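Local atomic coordinates of arylamine n-acetyltransferase NAT (Mycobacterium tuberculosis, PDB entry 4BGF), a protein that probably transfers an acetyl group from acetyl-coenzyme A to the amino group of arylamine substrates. Residues A[89-94]-A[110-115]. Numbering follows the deposited sequence.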
loop_
_atom_site.group_PDB
_atom_site.type_symbol
_atom_site.label_atom_id
_atom_site.label_comp_id
_atom_site.label_asym_id
_atom_site.label_seq_id
_atom_site.Cartn_x
_atom_site.Cartn_y
_atom_site.Cartn_z
ATOM N N ARG A 89 3.277 7.075 -14.435
ATOM C CA ARG A 89 3.124 8.434 -13.930
ATOM C C ARG A 89 2.703 8.363 -12.465
ATOM O O ARG A 89 1.708 7.745 -12.143
ATOM C CB ARG A 89 2.053 9.151 -14.743
ATOM C CG ARG A 89 2.423 9.371 -16.215
ATOM C CD ARG A 89 1.521 10.352 -16.901
ATOM N NE ARG A 89 0.185 9.831 -17.184
ATOM C CZ ARG A 89 -0.144 9.135 -18.273
ATOM N NH1 ARG A 89 0.764 8.842 -19.198
ATOM N NH2 ARG A 89 -1.396 8.720 -18.438
ATOM N N ARG A 90 3.447 8.988 -11.567
ATOM C CA ARG A 90 3.087 8.927 -10.156
ATOM C C ARG A 90 2.149 10.073 -9.736
ATOM O O ARG A 90 2.424 11.239 -10.030
ATOM C CB ARG A 90 4.356 8.957 -9.334
ATOM C CG ARG A 90 5.195 7.753 -9.550
ATOM C CD ARG A 90 6.593 7.976 -9.078
ATOM N NE ARG A 90 7.456 6.819 -9.296
ATOM C CZ ARG A 90 7.434 5.702 -8.580
ATOM N NH1 ARG A 90 6.568 5.531 -7.602
ATOM N NH2 ARG A 90 8.278 4.745 -8.853
ATOM N N PHE A 91 1.071 9.725 -9.011
ATOM C CA PHE A 91 0.031 10.671 -8.577
ATOM C C PHE A 91 0.042 10.867 -7.070
ATOM O O PHE A 91 0.465 9.973 -6.335
ATOM C CB PHE A 91 -1.370 10.155 -8.956
ATOM C CG PHE A 91 -1.576 9.964 -10.438
ATOM C CD1 PHE A 91 -0.978 10.825 -11.367
ATOM C CD2 PHE A 91 -2.351 8.921 -10.908
ATOM C CE1 PHE A 91 -1.165 10.652 -12.725
ATOM C CE2 PHE A 91 -2.540 8.729 -12.267
ATOM C CZ PHE A 91 -1.938 9.593 -13.173
ATOM N N ALA A 92 -0.421 12.036 -6.615
ATOM C CA ALA A 92 -0.594 12.326 -5.189
ATOM C C ALA A 92 -2.068 12.229 -4.808
ATOM O O ALA A 92 -2.927 12.462 -5.643
ATOM C CB ALA A 92 -0.083 13.690 -4.878
ATOM N N ALA A 93 -2.366 11.889 -3.561
ATOM C CA ALA A 93 -3.757 11.774 -3.121
ATOM C C ALA A 93 -3.990 12.134 -1.642
ATOM O O ALA A 93 -3.101 11.990 -0.812
ATOM C CB ALA A 93 -4.231 10.368 -3.400
ATOM N N ARG A 94 -5.205 12.568 -1.315
ATOM C CA ARG A 94 -5.574 12.856 0.057
ATOM C C ARG A 94 -6.556 11.799 0.500
ATOM O O ARG A 94 -7.571 11.578 -0.144
ATOM C CB ARG A 94 -6.228 14.234 0.217
ATOM C CG ARG A 94 -5.513 15.383 -0.444
ATOM C CD ARG A 94 -6.318 16.618 -0.246
ATOM N NE ARG A 94 -5.813 17.723 -1.036
ATOM C CZ ARG A 94 -4.800 18.516 -0.702
ATOM N NH1 ARG A 94 -4.130 18.357 0.432
ATOM N NH2 ARG A 94 -4.444 19.465 -1.546
ATOM N N HIS A 110 -0.810 10.521 0.380
ATOM C CA HIS A 110 -0.939 9.276 -0.336
ATOM C C HIS A 110 -0.426 9.415 -1.796
ATOM O O HIS A 110 -0.430 10.493 -2.368
ATOM C CB HIS A 110 -2.382 8.783 -0.297
ATOM C CG HIS A 110 -2.557 7.441 -0.921
ATOM N ND1 HIS A 110 -1.907 6.324 -0.454
ATOM C CD2 HIS A 110 -3.270 7.048 -2.000
ATOM C CE1 HIS A 110 -2.226 5.290 -1.205
ATOM N NE2 HIS A 110 -3.054 5.700 -2.143
ATOM N N THR A 111 0.047 8.317 -2.355
ATOM C CA THR A 111 0.537 8.301 -3.698
ATOM C C THR A 111 0.095 6.995 -4.313
ATOM O O THR A 111 0.083 5.967 -3.638
ATOM C CB THR A 111 2.076 8.463 -3.735
ATOM O OG1 THR A 111 2.522 8.649 -5.088
ATOM C CG2 THR A 111 2.771 7.287 -3.146
ATOM N N LEU A 112 -0.332 7.063 -5.567
ATOM C CA LEU A 112 -0.665 5.895 -6.364
ATOM C C LEU A 112 -0.006 6.062 -7.772
ATOM O O LEU A 112 0.792 6.976 -7.979
ATOM C CB LEU A 112 -2.190 5.763 -6.490
ATOM C CG LEU A 112 -2.919 6.938 -7.176
ATOM C CD1 LEU A 112 -4.143 6.471 -7.834
ATOM C CD2 LEU A 112 -3.252 8.119 -6.238
ATOM N N LEU A 113 -0.364 5.202 -8.727
ATOM C CA LEU A 113 0.243 5.180 -10.072
ATOM C C LEU A 113 -0.813 5.215 -11.137
ATOM O O LEU A 113 -1.886 4.657 -10.952
ATOM C CB LEU A 113 1.037 3.900 -10.321
ATOM C CG LEU A 113 2.020 3.534 -9.231
ATOM C CD1 LEU A 113 2.663 2.198 -9.585
ATOM C CD2 LEU A 113 3.035 4.658 -9.013
ATOM N N GLY A 114 -0.483 5.852 -12.266
ATOM C CA GLY A 114 -1.266 5.759 -13.489
ATOM C C GLY A 114 -0.412 5.117 -14.574
ATOM O O GLY A 114 0.573 5.703 -14.998
ATOM N N VAL A 115 -0.803 3.927 -15.025
ATOM C CA VAL A 115 0.053 3.078 -15.839
ATOM C C VAL A 115 -0.559 2.886 -17.227
ATOM O O VAL A 115 -1.761 2.675 -17.338
ATOM C CB VAL A 115 0.308 1.699 -15.121
ATOM C CG1 VAL A 115 0.771 0.614 -16.075
ATOM C CG2 VAL A 115 1.315 1.872 -13.986
HETATM O O HOH W 1 4.475 6.766 -5.810
#
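Phe91 leans its ring along the backbone of Gly114, with CE2 3.5 Å from the glycine CA. A chi1 of -61° sets CG beside its own backbone N, and the ring swings back so that Arg89 O sits over the centre of one face. At the root of the side chain, Phe91 CB meets Leu112 CD2 at 3.9 Å; the same methyl touches Ala93 CB, while Leu112 CG lies at the ring edge. Ala93 CB in turn sits at the edge of the His110 imidazole, 3.7 Å from CD2. These side chains share one face of two neighbouring strands in the seven-stranded antiparallel sheet of the arylamine N-acetyltransferase fold. His110 is hydrogen-bonded through NE2 to Asp127 and touches Cys70, an arrangement consistent with the Cys-His-Asp catalytic triad of this family. On the opposite face, toward helix 70-83, Thr111 places OG1 anti to its backbone N (chi1 -171°) and donates to Phe91 O at 2.7 Å. Leu112 N reaches that oxygen from the other side of the carbonyl plane, so two donors grip it. A water that lies in the plane of the Arg90 guanidinium, at its edge, links NH1 to Thr111 OG1. Arg90 runs alongside Leu113, its CG 3.8 Å from the leucine CD2, and its guanidinium bonds the carbonyls of Asn74 and Gly75 and makes a cation-pi contact with Tyr79.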